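Local coordinates for S-adenosylmethionine tRNA ribosyltransferase (Rhodococcus sp., PDB 2NS0), which is of unknown function but probably has a winged-helix-like fold, as in many nucleic-acid-binding proteins, and may act in tRNA modification, at residues 30-33 / 38-41; 14-19 / 23-28; 53-58 / 69-74; 59-62 / 67-70. All blocks are in the same frame, centred on the assembly; numbering follows the deposited sequence. Where two conformers were deposited one is given.

Interaction 1. Residues 30-33 / 38-41; sequences VARA and DWRP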
loop_
_atom_site.group_PDB
_atom_site.type_symbol
_atom_site.label_atom_id
_atom_site.label_comp_id
_atom_site.label_asym_id
_atom_site.label_seq_id
_atom_site.Cartn_x
_atom_site.Cartn_y
_atom_site.Cartn_z
ATOM N N VAL A 30 -5.463 -1.506 -3.574
ATOM C CA VAL A 30 -4.424 -2.046 -4.459
ATOM C C VAL A 30 -4.824 -3.438 -4.992
ATOM O O VAL A 30 -4.813 -3.671 -6.187
ATOM C CB VAL A 30 -3.035 -2.129 -3.712
ATOM C CG1 VAL A 30 -1.865 -2.419 -4.709
ATOM C CG2 VAL A 30 -2.760 -0.880 -2.929
ATOM N N ALA A 31 -5.140 -4.384 -4.105
ATOM C CA ALA A 31 -5.485 -5.744 -4.522
ATOM C C ALA A 31 -6.646 -5.741 -5.530
ATOM O O ALA A 31 -6.584 -6.480 -6.500
ATOM C CB ALA A 31 -5.801 -6.612 -3.342
ATOM N N ARG A 32 -7.662 -4.899 -5.316
ATOM C CA ARG A 32 -8.835 -4.844 -6.181
ATOM C C ARG A 32 -8.436 -4.223 -7.511
ATOM O O ARG A 32 -8.968 -4.573 -8.540
ATOM C CB ARG A 32 -9.992 -4.015 -5.589
ATOM C CG ARG A 32 -10.897 -4.702 -4.511
ATOM C CD ARG A 32 -12.153 -3.809 -4.022
ATOM N NE ARG A 32 -12.901 -4.474 -2.934
ATOM C CZ ARG A 32 -13.839 -5.431 -3.102
ATOM N NH1 ARG A 32 -14.231 -5.869 -4.318
ATOM N NH2 ARG A 32 -14.433 -5.955 -2.043
ATOM N N ALA A 33 -7.525 -3.266 -7.489
ATOM C CA ALA A 33 -7.139 -2.619 -8.746
ATOM C C ALA A 33 -6.383 -3.606 -9.622
ATOM O O ALA A 33 -6.605 -3.613 -10.795
ATOM C CB ALA A 33 -6.311 -1.360 -8.508
ATOM N N ASP A 38 -10.571 -11.277 -7.857
ATOM C CA ASP A 38 -10.049 -12.170 -6.812
ATOM C C ASP A 38 -8.845 -11.537 -6.136
ATOM O O ASP A 38 -7.681 -11.888 -6.400
ATOM C CB ASP A 38 -9.690 -13.539 -7.397
ATOM C CG ASP A 38 -9.431 -14.595 -6.345
ATOM O OD1 ASP A 38 -9.801 -14.423 -5.166
ATOM O OD2 ASP A 38 -8.890 -15.643 -6.719
ATOM N N TRP A 39 -9.144 -10.615 -5.229
ATOM C CA TRP A 39 -8.134 -9.749 -4.634
ATOM C C TRP A 39 -7.581 -10.221 -3.271
ATOM O O TRP A 39 -6.489 -9.794 -2.879
ATOM C CB TRP A 39 -8.685 -8.308 -4.567
ATOM C CG TRP A 39 -9.964 -8.201 -3.802
ATOM C CD1 TRP A 39 -11.230 -8.181 -4.320
ATOM C CD2 TRP A 39 -10.111 -8.091 -2.374
ATOM N NE1 TRP A 39 -12.165 -8.110 -3.295
ATOM C CE2 TRP A 39 -11.500 -8.030 -2.096
ATOM C CE3 TRP A 39 -9.201 -8.033 -1.302
ATOM C CZ2 TRP A 39 -12.003 -7.930 -0.780
ATOM C CZ3 TRP A 39 -9.698 -7.917 -0.004
ATOM C CH2 TRP A 39 -11.090 -7.868 0.246
ATOM N N ARG A 40 -8.313 -11.078 -2.551
ATOM C CA ARG A 40 -7.908 -11.454 -1.176
ATOM C C ARG A 40 -6.529 -12.117 -1.142
ATOM O O ARG A 40 -5.754 -11.877 -0.216
ATOM C CB ARG A 40 -8.946 -12.340 -0.428
ATOM C CG ARG A 40 -10.139 -11.535 0.109
ATOM C CD ARG A 40 -11.122 -12.300 1.017
ATOM N NE ARG A 40 -11.030 -11.793 2.376
ATOM C CZ ARG A 40 -11.601 -10.673 2.825
ATOM N NH1 ARG A 40 -12.359 -9.923 2.036
ATOM N NH2 ARG A 40 -11.415 -10.298 4.092
ATOM N N PRO A 41 -6.219 -12.965 -2.144
ATOM C CA PRO A 41 -4.885 -13.545 -2.121
ATOM C C PRO A 41 -3.736 -12.534 -2.292
ATOM O O PRO A 41 -2.574 -12.846 -1.994
ATOM C CB PRO A 41 -4.929 -14.531 -3.278
ATOM C CG PRO A 41 -6.408 -14.832 -3.459
ATOM C CD PRO A 41 -7.006 -13.493 -3.266
#

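Interaction 2. Residues 14-19 / 23-28; sequences ALLDAR and ASICPS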
loop_
_atom_site.group_PDB
_atom_site.type_symbol
_atom_site.label_atom_id
_atom_site.label_comp_id
_atom_site.label_asym_id
_atom_site.label_seq_id
_atom_site.Cartn_x
_atom_site.Cartn_y
_atom_site.Cartn_z
ATOM N N ALA A 14 0.238 4.571 -8.411
ATOM C CA ALA A 14 -0.804 5.037 -9.301
ATOM C C ALA A 14 -2.030 5.434 -8.503
ATOM O O ALA A 14 -2.643 6.468 -8.803
ATOM C CB ALA A 14 -1.174 3.953 -10.300
ATOM N N LEU A 15 -2.430 4.604 -7.526
ATOM C CA LEU A 15 -3.620 4.936 -6.728
ATOM C C LEU A 15 -3.354 6.159 -5.845
ATOM O O LEU A 15 -4.177 7.042 -5.786
ATOM C CB LEU A 15 -4.095 3.768 -5.880
ATOM C CG LEU A 15 -4.617 2.535 -6.639
ATOM C CD1 LEU A 15 -4.872 1.383 -5.705
ATOM C CD2 LEU A 15 -5.844 2.858 -7.435
ATOM N N LEU A 16 -2.200 6.220 -5.187
ATOM C CA LEU A 16 -1.873 7.374 -4.329
ATOM C C LEU A 16 -1.800 8.622 -5.156
ATOM O O LEU A 16 -2.325 9.681 -4.738
ATOM C CB LEU A 16 -0.564 7.172 -3.556
ATOM C CG LEU A 16 -0.661 6.221 -2.368
ATOM C CD1 LEU A 16 0.653 6.078 -1.695
ATOM C CD2 LEU A 16 -1.647 6.727 -1.342
ATOM N N ASP A 17 -1.128 8.506 -6.306
ATOM C CA ASP A 17 -0.947 9.634 -7.219
ATOM C C ASP A 17 -2.300 10.232 -7.611
ATOM O O ASP A 17 -2.386 11.435 -7.781
ATOM C CB ASP A 17 -0.124 9.287 -8.472
ATOM C CG ASP A 17 0.368 10.506 -9.185
ATOM O OD1 ASP A 17 1.449 11.025 -8.819
ATOM O OD2 ASP A 17 -0.323 11.000 -10.105
ATOM N N ALA A 18 -3.351 9.429 -7.740
ATOM C CA ALA A 18 -4.647 9.960 -8.180
ATOM C C ALA A 18 -5.424 10.679 -7.052
ATOM O O ALA A 18 -6.412 11.361 -7.299
ATOM C CB ALA A 18 -5.506 8.839 -8.778
ATOM N N ARG A 19 -4.974 10.542 -5.808
ATOM C CA ARG A 19 -5.697 11.065 -4.653
ATOM C C ARG A 19 -5.103 12.387 -4.171
ATOM O O ARG A 19 -3.960 12.725 -4.537
ATOM C CB ARG A 19 -5.691 10.022 -3.544
ATOM C CG ARG A 19 -6.593 8.852 -3.866
ATOM C CD ARG A 19 -7.094 8.169 -2.605
ATOM N NE ARG A 19 -7.852 6.954 -2.924
ATOM C CZ ARG A 19 -8.562 6.259 -2.044
ATOM N NH1 ARG A 19 -8.640 6.673 -0.776
ATOM N NH2 ARG A 19 -9.202 5.167 -2.441
ATOM N N ALA A 23 -4.506 12.414 1.657
ATOM C CA ALA A 23 -5.301 11.185 1.490
ATOM C C ALA A 23 -4.493 9.889 1.633
ATOM O O ALA A 23 -3.259 9.887 1.645
ATOM C CB ALA A 23 -6.048 11.195 0.165
ATOM N N SER A 24 -5.209 8.778 1.769
ATOM C CA SER A 24 -4.573 7.497 1.867
ATOM C C SER A 24 -5.436 6.442 1.177
ATOM O O SER A 24 -6.577 6.713 0.782
ATOM C CB SER A 24 -4.323 7.133 3.323
ATOM O OG SER A 24 -5.549 6.824 3.950
ATOM N N ILE A 25 -4.835 5.253 0.999
ATOM C CA ILE A 25 -5.465 4.090 0.413
ATOM C C ILE A 25 -5.262 2.979 1.395
ATOM O O ILE A 25 -4.513 3.127 2.351
ATOM C CB ILE A 25 -4.880 3.682 -1.006
ATOM C CG1 ILE A 25 -3.381 3.323 -0.937
ATOM C CG2 ILE A 25 -5.202 4.772 -2.064
ATOM C CD1 ILE A 25 -2.805 2.750 -2.236
ATOM N N CYS A 26 -5.946 1.871 1.162
ATOM C CA CYS A 26 -5.761 0.685 1.985
ATOM C C CYS A 26 -5.302 -0.432 1.048
ATOM O O CYS A 26 -5.408 -0.314 -0.198
ATOM C CB CYS A 26 -7.073 0.318 2.706
ATOM S SG CYS A 26 -8.459 0.046 1.588
ATOM N N PRO A 27 -4.740 -1.498 1.622
ATOM C CA PRO A 27 -4.264 -2.633 0.809
ATOM C C PRO A 27 -5.343 -3.222 -0.131
ATOM O O PRO A 27 -5.041 -3.565 -1.261
ATOM C CB PRO A 27 -3.855 -3.683 1.864
ATOM C CG PRO A 27 -3.526 -2.889 3.082
ATOM C CD PRO A 27 -4.456 -1.664 3.059
ATOM N N SER A 28 -6.591 -3.318 0.313
ATOM C CA SER A 28 -7.635 -3.816 -0.584
ATOM C C SER A 28 -7.858 -2.938 -1.824
ATOM O O SER A 28 -8.258 -3.460 -2.848
ATOM C CB SER A 28 -8.957 -4.147 0.154
ATOM O OG SER A 28 -9.741 -2.992 0.498
#

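Interaction 3. Residues 53-58 / 69-74; sequences LADAGE and DPRSAR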
loop_
_atom_site.group_PDB
_atom_site.type_symbol
_atom_site.label_atom_id
_atom_site.label_comp_id
_atom_site.label_asym_id
_atom_site.label_seq_id
_atom_site.Cartn_x
_atom_site.Cartn_y
_atom_site.Cartn_z
ATOM N N LEU A 53 8.194 0.186 -0.319
ATOM C CA LEU A 53 8.082 1.610 -0.608
ATOM C C LEU A 53 8.246 2.480 0.637
ATOM O O LEU A 53 8.726 3.607 0.558
ATOM C CB LEU A 53 6.748 1.922 -1.308
ATOM C CG LEU A 53 6.648 1.335 -2.714
ATOM C CD1 LEU A 53 5.295 1.765 -3.335
ATOM C CD2 LEU A 53 7.788 1.745 -3.570
ATOM N N ALA A 54 7.842 1.951 1.790
ATOM C CA ALA A 54 8.102 2.583 3.082
ATOM C C ALA A 54 9.593 2.599 3.406
ATOM O O ALA A 54 10.108 3.612 3.826
ATOM C CB ALA A 54 7.279 1.888 4.217
ATOM N N ASP A 55 10.285 1.482 3.213
ATOM C CA ASP A 55 11.741 1.419 3.430
ATOM C C ASP A 55 12.492 2.466 2.558
ATOM O O ASP A 55 13.501 3.045 2.984
ATOM C CB ASP A 55 12.284 0.021 3.127
ATOM C CG ASP A 55 11.820 -1.051 4.144
ATOM O OD1 ASP A 55 11.353 -0.689 5.244
ATOM O OD2 ASP A 55 11.894 -2.258 3.816
ATOM N N ALA A 56 11.964 2.725 1.361
ATOM C CA ALA A 56 12.561 3.640 0.410
ATOM C C ALA A 56 12.189 5.080 0.749
ATOM O O ALA A 56 12.714 5.990 0.177
ATOM C CB ALA A 56 12.108 3.291 -0.969
ATOM N N GLY A 57 11.272 5.259 1.693
ATOM C CA GLY A 57 10.880 6.558 2.161
ATOM C C GLY A 57 9.838 7.224 1.291
ATOM O O GLY A 57 9.474 8.352 1.582
ATOM N N GLU A 58 9.343 6.523 0.263
ATOM C CA GLU A 58 8.318 7.048 -0.669
ATOM C C GLU A 58 6.898 7.175 -0.066
ATOM O O GLU A 58 6.158 8.144 -0.349
ATOM C CB GLU A 58 8.223 6.140 -1.891
ATOM C CG GLU A 58 9.530 6.094 -2.666
ATOM C CD GLU A 58 9.373 5.561 -4.089
ATOM O OE1 GLU A 58 8.228 5.345 -4.536
ATOM O OE2 GLU A 58 10.420 5.398 -4.753
ATOM N N ASP A 69 5.063 -0.590 10.463
ATOM C CA ASP A 69 5.559 -1.450 9.415
ATOM C C ASP A 69 4.383 -2.343 9.030
ATOM O O ASP A 69 3.869 -3.088 9.888
ATOM C CB ASP A 69 6.688 -2.316 10.005
ATOM C CG ASP A 69 7.340 -3.253 8.976
ATOM O OD1 ASP A 69 6.787 -3.522 7.912
ATOM O OD2 ASP A 69 8.408 -3.775 9.289
ATOM N N PRO A 70 3.958 -2.297 7.744
ATOM C CA PRO A 70 2.823 -3.100 7.238
ATOM C C PRO A 70 3.092 -4.600 7.300
ATOM O O PRO A 70 2.154 -5.403 7.290
ATOM C CB PRO A 70 2.755 -2.707 5.753
ATOM C CG PRO A 70 4.120 -2.313 5.422
ATOM C CD PRO A 70 4.546 -1.512 6.639
ATOM N N ARG A 71 4.368 -4.966 7.347
ATOM C CA ARG A 71 4.757 -6.380 7.405
ATOM C C ARG A 71 4.516 -6.968 8.789
ATOM O O ARG A 71 4.350 -8.182 8.916
ATOM C CB ARG A 71 6.213 -6.579 6.919
ATOM C CG ARG A 71 6.360 -6.383 5.399
ATOM C CD ARG A 71 7.753 -5.905 5.018
ATOM N NE ARG A 71 8.068 -4.622 5.666
ATOM C CZ ARG A 71 9.051 -3.818 5.276
ATOM N NH1 ARG A 71 9.828 -4.143 4.246
ATOM N NH2 ARG A 71 9.259 -2.688 5.918
ATOM N N SER A 72 4.467 -6.103 9.806
ATOM C CA SER A 72 4.280 -6.487 11.239
ATOM C C SER A 72 2.892 -6.242 11.815
ATOM O O SER A 72 2.472 -6.941 12.728
ATOM C CB SER A 72 5.230 -5.696 12.115
ATOM O OG SER A 72 6.539 -6.090 11.821
ATOM N N ALA A 73 2.225 -5.214 11.299
ATOM C CA ALA A 73 0.949 -4.679 11.816
ATOM C C ALA A 73 -0.198 -5.654 11.593
ATOM O O ALA A 73 -0.319 -6.246 10.541
ATOM C CB ALA A 73 0.604 -3.297 11.155
ATOM N N ARG A 74 -1.040 -5.787 12.614
ATOM C CA ARG A 74 -2.211 -6.657 12.595
ATOM C C ARG A 74 -3.438 -5.834 12.215
ATOM O O ARG A 74 -3.731 -4.793 12.802
ATOM C CB ARG A 74 -2.404 -7.327 13.972
ATOM C CG ARG A 74 -3.760 -8.022 14.147
ATOM C CD ARG A 74 -4.021 -8.449 15.611
ATOM N NE ARG A 74 -2.956 -9.318 16.125
ATOM C CZ ARG A 74 -2.917 -10.641 15.937
ATOM N NH1 ARG A 74 -3.901 -11.247 15.261
ATOM N NH2 ARG A 74 -1.900 -11.365 16.431
#

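Interaction 4. Residues 59-62 / 67-70; sequences VEVT and VVDP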
loop_
_atom_site.group_PDB
_atom_site.type_symbol
_atom_site.label_atom_id
_atom_site.label_comp_id
_atom_site.label_asym_id
_atom_site.label_seq_id
_atom_site.Cartn_x
_atom_site.Cartn_y
_atom_site.Cartn_z
ATOM N N VAL A 59 6.516 6.179 0.726
ATOM C CA VAL A 59 5.226 6.163 1.372
ATOM C C VAL A 59 5.427 5.892 2.855
ATOM O O VAL A 59 6.505 5.430 3.253
ATOM C CB VAL A 59 4.267 5.066 0.755
ATOM C CG1 VAL A 59 4.134 5.224 -0.790
ATOM C CG2 VAL A 59 4.660 3.653 1.184
ATOM N N GLU A 60 4.400 6.200 3.654
ATOM C CA GLU A 60 4.299 5.724 5.035
ATOM C C GLU A 60 3.039 4.888 5.198
ATOM O O GLU A 60 1.992 5.139 4.555
ATOM C CB GLU A 60 4.214 6.887 6.034
ATOM C CG GLU A 60 5.483 7.708 6.129
ATOM C CD GLU A 60 5.268 9.013 6.830
ATOM O OE1 GLU A 60 4.284 9.725 6.491
ATOM O OE2 GLU A 60 6.068 9.307 7.745
ATOM N N VAL A 61 3.121 3.929 6.102
ATOM C CA VAL A 61 1.968 3.108 6.411
ATOM C C VAL A 61 1.583 3.502 7.840
ATOM O O VAL A 61 2.478 3.668 8.708
ATOM C CB VAL A 61 2.341 1.587 6.361
ATOM C CG1 VAL A 61 1.176 0.723 6.876
ATOM C CG2 VAL A 61 2.847 1.149 4.950
ATOM N N THR A 62 0.280 3.679 8.080
ATOM C CA THR A 62 -0.227 4.044 9.399
ATOM C C THR A 62 -1.309 3.084 9.859
ATOM O O THR A 62 -1.995 2.453 9.064
ATOM C CB THR A 62 -0.783 5.511 9.479
ATOM O OG1 THR A 62 -1.974 5.618 8.698
ATOM C CG2 THR A 62 0.268 6.566 8.985
ATOM N N VAL A 67 2.574 5.770 12.591
ATOM C CA VAL A 67 3.351 5.115 11.536
ATOM C C VAL A 67 3.756 3.706 12.019
ATOM O O VAL A 67 4.258 3.539 13.163
ATOM C CB VAL A 67 4.588 5.972 11.069
ATOM C CG1 VAL A 67 5.524 5.147 10.118
ATOM C CG2 VAL A 67 4.130 7.262 10.352
ATOM N N VAL A 68 3.501 2.700 11.161
ATOM C CA VAL A 68 3.801 1.281 11.456
ATOM C C VAL A 68 4.484 0.594 10.228
ATOM O O VAL A 68 4.442 1.105 9.102
ATOM C CB VAL A 68 2.487 0.448 11.848
ATOM C CG1 VAL A 68 1.788 0.957 13.146
ATOM C CG2 VAL A 68 1.490 0.389 10.642
ATOM N N ASP A 69 5.063 -0.590 10.463
ATOM C CA ASP A 69 5.559 -1.450 9.415
ATOM C C ASP A 69 4.383 -2.343 9.030
ATOM O O ASP A 69 3.869 -3.088 9.888
ATOM C CB ASP A 69 6.688 -2.316 10.005
ATOM C CG ASP A 69 7.340 -3.253 8.976
ATOM O OD1 ASP A 69 6.787 -3.522 7.912
ATOM O OD2 ASP A 69 8.408 -3.775 9.289
ATOM N N PRO A 70 3.958 -2.297 7.744
ATOM C CA PRO A 70 2.823 -3.100 7.238
ATOM C C PRO A 70 3.092 -4.600 7.300
ATOM O O PRO A 70 2.154 -5.403 7.290
ATOM C CB PRO A 70 2.755 -2.707 5.753
ATOM C CG PRO A 70 4.120 -2.313 5.422
ATOM C CD PRO A 70 4.546 -1.512 6.639
HETATM O O HOH W 1 5.644 2.844 7.354
#

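Interaction 1. Residues 30-33 / 38-41
Arg32 and Trp39 lie side by side and point the same way, and the arginine can be followed atom by atom along the indole. Contact along the chain begins at CG. Arg32 CG lies over one face of the Trp39 five-membered ring, 3.7 Å from its centroid and 17° off the normal, a CH-pi contact. With CG anti to the carbonyl carbon (chi1 -80°), the chain then runs extended to NE, which keeps it alongside the ring. At the tip, Arg32 CZ is 3.2 Å from Trp39 NE1, and the indole nitrogen lies over the centre of the guanidinium face. The two planes are 46° apart, a tilted meeting and not a flat stack. Arg32 NH2 reaches the benzo ring, 3.4 Å from Trp39 CZ2. Since the guanidinium and indole nitrogens are all donors, their closeness is packing without a bond.

On the other side of the indole, Arg40 CG packs over the opposite face, so that the ring is held between two arginine chains. Nearer the backbone, Ala31 CB touches Trp39 O at 3.3 Å and Trp39 CB at 3.6 Å, while also meeting Met43 of the next helix. The contact thus folds the linker back on helix 27-34, within the turn between helices 27-34 and 43-55, the second and third of the domain, consistent with the helix-turn-helix of this family.

Interaction 2. Residues 14-19 / 23-28
Ile25 packs against Leu15, Leu16 and Arg19, and its branches divide the work. CG1 occupies the position between the backbone N and the carbonyl carbon (chi1 61°), a torsion that lets CG2 lie against Arg19, while CD1 lies against Leu15 and Leu16. The second leucine crosses the isoleucine at about a right angle, and Leu16 CD2 lies 3.8 Å from Ile25 CG1. Another hydrophobic touch comes from Leu15, whose CB is 4.0 Å from Ile25 CD1; that same methyl also lies near Leu16 CG.

Ile25 CG2 packs over one face of the Arg19 guanidinium, offset toward its rim, 3.5 Å from Arg19 NE. The arginine was modelled in two conformers, so the very short approach of its NH1 to Ser24 O, poorly angled for a bond, is doubtful. At the base of the chain, Arg19 CB meets Ala23 CB at 3.9 Å. The charged group thereby lies with its face on a methyl, while the start of its chain packs on the alanine.

Ser24 turns its hydroxyl elsewhere, to a hydrogen bond with Arg78 NE. Ile25 shares backbone hydrogen bonds with Ile79, so the backbone here runs next to strand 78-81; Leu16 also packs on Ile79 and Trp81, and Ile25 on Val30 of helix 27-34, which places the contact where the first helix, the second helix and the sheet converge.

Interaction 3. Residues 53-58 / 69-74
Asp55 and Arg71 meet across two compact backbone turns: Gly57, with a positive phi of 83°, ends the helix carrying Asp55 in a Schellman motif, and Asp69 OD1 accepts from Arg71 N at 2.9 Å in an Asx turn. The side chains come from opposite directions. Arg71 grips Asp55 end-on, NH1 to OD2 at 2.8 Å and NH2 to OD1 at 3.0 Å. Both bonds are nearly straight and reach the syn sides of the oxygens, although carboxylate and guanidinium planes are turned 33° apart.

A bend at chi3 (-60°) curls the arginine back over its own turn, where Arg71 NE meets Asp69 OD1 at 2.8 Å and NH2 adds a longer bond to the same oxygen. That oxygen therefore holds three donors from one residue, which fixes the guanidinium's rotation and presents its NH1/NH2 end to Asp55, with NH2 shared between the two carboxylates. A leucine in place of Arg71 would probably leave both carboxylates without their cation and remove this tie between loop and helix.

Around this surface bridge, Pro70 packs on Ile77, Pro70 O accepts from Arg47 of helix 43-55, and Leu53 faces helix 5-18; the bridge itself joins the 69-74 loop to the C-terminal end of helix 43-55.

Interaction 4. Residues 59-62 / 67-70
Thr62 and Val67 form an antiparallel non-hydrogen-bonded pair, their CA atoms 4.3 Å apart, and one step on Val68 N donates to Val61 O at 2.8 Å with an N-H...O angle of 168°. The matching bond back does not close directly. A water takes its place, accepting from Val61 N at 3.0 Å and donating to Val68 O at 2.7 Å, as the segment 67-70 leaves the strand.

Val61 carries the apolar part of the contact. Val61 CG1 is anti to the backbone N (chi1 172°) and meets Val68 CG2 at 3.8 Å, the two side chains crossing at about a right angle. The other methyl, Val61 CG2, rests on the Pro70 ring, 3.6 Å from Pro70 CD. Cutting Val61 back to an alanine would probably deprive Val68 CG2 and the Pro70 ring of these methyl contacts and open a gap between strand and loop.

Across the strand pair, Val67 points to the same side as Thr62. Val67 CG2 lies 4.2 Å from Thr62 CG2 and also meets the Glu60 carboxylate at OE2, while OE1 of that glutamate is held in a salt bridge by Arg80. Val61 packs further on Ala50 of helix 43-55 and on Ile77. The hairpin of strands 59-63 and 66-67, with the loop that leads on to strand 78-81, is consistent with the wing of a winged helix-turn-helix domain.

Along the chain the contacts run from the helical end to the sheet: interaction 2 closes before interaction 1 opens, and interactions 3 and 4 follow, ending on a shared stretch. Interactions 1 and 2 both use helix 27-34, with centres about 14 Å apart, and touch through Val30 against Leu15 and Ile25. Interactions 3 and 4 have centres about 5 Å apart and share Asp69 and Pro70, one tying the loop to helix 43-55 and the other to strand 59-63. Leu16 against Val59 joins interaction 2 to interaction 4, while interaction 1 has its centre about 19 Å from those of both 3 and 4, across the chain's centre. One small domain is thus fastened at its helical turn, its core and its probable wing.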